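Local coordinates for putative surface-anchored fimbrial subunit (Corynebacterium diphtheriae, PDB 3HR6), which forms the shaft of cell-surface pili, as the major pilin, from tandem Ig-like modules stabilised by isopeptide and disulfide bonds, at residues K149-P154 with E165-R170. Residues are numbered along the deposited sequence; the frame is centred on the assembly and turned at random.
Sequences KTAVDP and ENVKYR. With CA (calcium ion), chain B.
T150 and R170 form an antiparallel hydrogen-bonded pair, as do V152 and K168. T150 N to R170 O is 2.8 Å, and V152 N to K168 O is also 2.8 Å. The return bond from K168 N to V152 O is longer, 3.1 Å, and bent to 141° at the hydrogen. A151 and Y169 are the non-hydrogen-bonded pair between them.

The K149 chain is extended, with CG anti to the backbone N (chi1 -176°). This carries CE over one face of the Y169 ring, 3.8 Å from its centroid, in a CH-pi contact. V167 CG2 packs on the opposite face. K149 NZ also lies over the ring, but it is an amide nitrogen. It is joined to CG of N271 in an intramolecular isopeptide bond, of the kind that stabilises Ig-like modules in this pilin, and hydrogen-bonds to D191. The bond ties strand 148-152 to strand 268-276.

On the T150 side of the sheet, water 1 links T150 OG1, R170 O and R170 NH1.

Past the end of strand 148-152, P154 CD packs 3.2 Å from N166 O. D153 grips calcium with both carboxylate oxygens, OD2 at 2.7 Å, while E165 uses OE1. Two waters and the carbonyl oxygens of D155, Q158 and G160 complete the site.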
loop_
_atom_site.group_PDB
_atom_site.type_symbol
_atom_site.label_atom_id
_atom_site.label_comp_id
_atom_site.label_asym_id
_atom_site.label_seq_id
_atom_site.Cartn_x
_atom_site.Cartn_y
_atom_site.Cartn_z
ATOM N N LYS A 149 -3.347 -0.422 -6.888
ATOM C CA LYS A 149 -4.402 -0.755 -5.964
ATOM C C LYS A 149 -5.701 -0.094 -6.380
ATOM O O LYS A 149 -5.759 1.112 -6.601
ATOM C CB LYS A 149 -4.023 -0.381 -4.534
ATOM C CG LYS A 149 -5.072 -0.805 -3.525
ATOM C CD LYS A 149 -4.682 -0.571 -2.119
ATOM C CE LYS A 149 -5.843 -0.914 -1.171
ATOM N NZ LYS A 149 -5.439 -1.144 0.235
ATOM N N THR A 150 -6.760 -0.873 -6.429
ATOM C CA THR A 150 -8.109 -0.394 -6.642
ATOM C C THR A 150 -9.074 -0.946 -5.607
ATOM O O THR A 150 -8.784 -1.926 -4.919
ATOM C CB THR A 150 -8.578 -0.755 -8.029
ATOM O OG1 THR A 150 -8.499 -2.192 -8.243
ATOM C CG2 THR A 150 -7.795 0.046 -9.091
ATOM N N ALA A 151 -10.237 -0.326 -5.543
ATOM C CA ALA A 151 -11.353 -0.767 -4.694
ATOM C C ALA A 151 -12.508 -1.150 -5.595
ATOM O O ALA A 151 -12.701 -0.577 -6.661
ATOM C CB ALA A 151 -11.790 0.320 -3.734
ATOM N N VAL A 152 -13.227 -2.188 -5.172
ATOM C CA VAL A 152 -14.337 -2.759 -5.897
ATOM C C VAL A 152 -15.484 -2.927 -4.883
ATOM O O VAL A 152 -15.242 -3.228 -3.735
ATOM C CB VAL A 152 -13.928 -4.128 -6.466
ATOM C CG1 VAL A 152 -15.101 -4.865 -7.024
ATOM C CG2 VAL A 152 -12.820 -3.897 -7.536
ATOM N N ASP A 153 -16.720 -2.675 -5.306
ATOM C CA ASP A 153 -17.880 -2.999 -4.477
ATOM C C ASP A 153 -18.176 -4.497 -4.703
ATOM O O ASP A 153 -18.559 -4.935 -5.820
ATOM C CB ASP A 153 -19.095 -2.173 -4.883
ATOM C CG ASP A 153 -20.295 -2.452 -4.013
ATOM O OD1 ASP A 153 -20.144 -3.212 -3.023
ATOM O OD2 ASP A 153 -21.375 -1.880 -4.306
ATOM N N PRO A 154 -18.002 -5.320 -3.658
ATOM C CA PRO A 154 -18.179 -6.773 -3.858
ATOM C C PRO A 154 -19.623 -7.240 -3.867
ATOM O O PRO A 154 -19.894 -8.427 -4.167
ATOM C CB PRO A 154 -17.465 -7.375 -2.638
ATOM C CG PRO A 154 -17.547 -6.364 -1.634
ATOM C CD PRO A 154 -17.483 -5.035 -2.329
ATOM N N GLU A 165 -21.226 -2.648 5.291
ATOM C CA GLU A 165 -20.965 -3.518 4.154
ATOM C C GLU A 165 -19.453 -3.803 4.029
ATOM O O GLU A 165 -18.628 -3.265 4.748
ATOM C CB GLU A 165 -21.425 -2.806 2.873
ATOM C CG GLU A 165 -22.936 -2.522 2.818
ATOM C CD GLU A 165 -23.505 -2.728 1.417
ATOM O OE1 GLU A 165 -22.996 -2.148 0.454
ATOM O OE2 GLU A 165 -24.493 -3.464 1.291
ATOM N N ASN A 166 -19.125 -4.672 3.085
ATOM C CA ASN A 166 -17.750 -4.974 2.793
ATOM C C ASN A 166 -17.205 -4.209 1.594
ATOM O O ASN A 166 -17.897 -3.944 0.624
ATOM C CB ASN A 166 -17.588 -6.453 2.523
ATOM C CG ASN A 166 -18.038 -7.306 3.676
ATOM O OD1 ASN A 166 -17.625 -7.117 4.817
ATOM N ND2 ASN A 166 -18.934 -8.247 3.392
ATOM N N VAL A 167 -15.929 -3.863 1.717
ATOM C CA VAL A 167 -15.130 -3.344 0.625
ATOM C C VAL A 167 -14.302 -4.487 0.092
ATOM O O VAL A 167 -13.990 -5.437 0.816
ATOM C CB VAL A 167 -14.243 -2.156 1.076
ATOM C CG1 VAL A 167 -13.222 -2.543 2.243
ATOM C CG2 VAL A 167 -13.512 -1.478 -0.139
ATOM N N LYS A 168 -13.917 -4.371 -1.161
ATOM C CA LYS A 168 -12.961 -5.285 -1.775
ATOM C C LYS A 168 -11.827 -4.460 -2.357
ATOM O O LYS A 168 -12.049 -3.407 -2.933
ATOM C CB LYS A 168 -13.639 -6.087 -2.869
ATOM C CG LYS A 168 -12.737 -7.067 -3.615
ATOM C CD LYS A 168 -13.596 -8.032 -4.404
ATOM C CE LYS A 168 -12.835 -8.827 -5.359
ATOM N NZ LYS A 168 -13.747 -9.714 -6.143
ATOM N N TYR A 169 -10.604 -4.916 -2.141
ATOM C CA TYR A 169 -9.429 -4.312 -2.740
ATOM C C TYR A 169 -8.725 -5.281 -3.643
ATOM O O TYR A 169 -8.753 -6.477 -3.436
ATOM C CB TYR A 169 -8.470 -3.834 -1.689
ATOM C CG TYR A 169 -8.947 -2.692 -0.874
ATOM C CD1 TYR A 169 -9.253 -1.475 -1.461
ATOM C CD2 TYR A 169 -9.113 -2.817 0.478
ATOM C CE1 TYR A 169 -9.711 -0.389 -0.661
ATOM C CE2 TYR A 169 -9.529 -1.777 1.260
ATOM C CZ TYR A 169 -9.847 -0.571 0.674
ATOM O OH TYR A 169 -10.288 0.399 1.544
ATOM N N ARG A 170 -8.091 -4.734 -4.657
ATOM C CA ARG A 170 -7.338 -5.474 -5.658
ATOM C C ARG A 170 -6.000 -4.766 -5.800
ATOM O O ARG A 170 -5.942 -3.551 -6.028
ATOM C CB ARG A 170 -8.065 -5.473 -6.984
ATOM C CG ARG A 170 -7.347 -6.172 -8.074
ATOM C CD ARG A 170 -8.052 -5.943 -9.367
ATOM N NE ARG A 170 -7.574 -6.816 -10.419
ATOM C CZ ARG A 170 -6.578 -6.550 -11.252
ATOM N NH1 ARG A 170 -5.911 -5.400 -11.180
ATOM N NH2 ARG A 170 -6.250 -7.455 -12.196
HETATM CA CA CA B . -22.275 -2.686 -1.937
HETATM O O HOH W 1 -5.962 -3.098 -9.186
HETATM O O HOH W 2 -24.321 -4.116 -1.170
HETATM O O HOH W 3 -20.817 -4.236 -0.384
#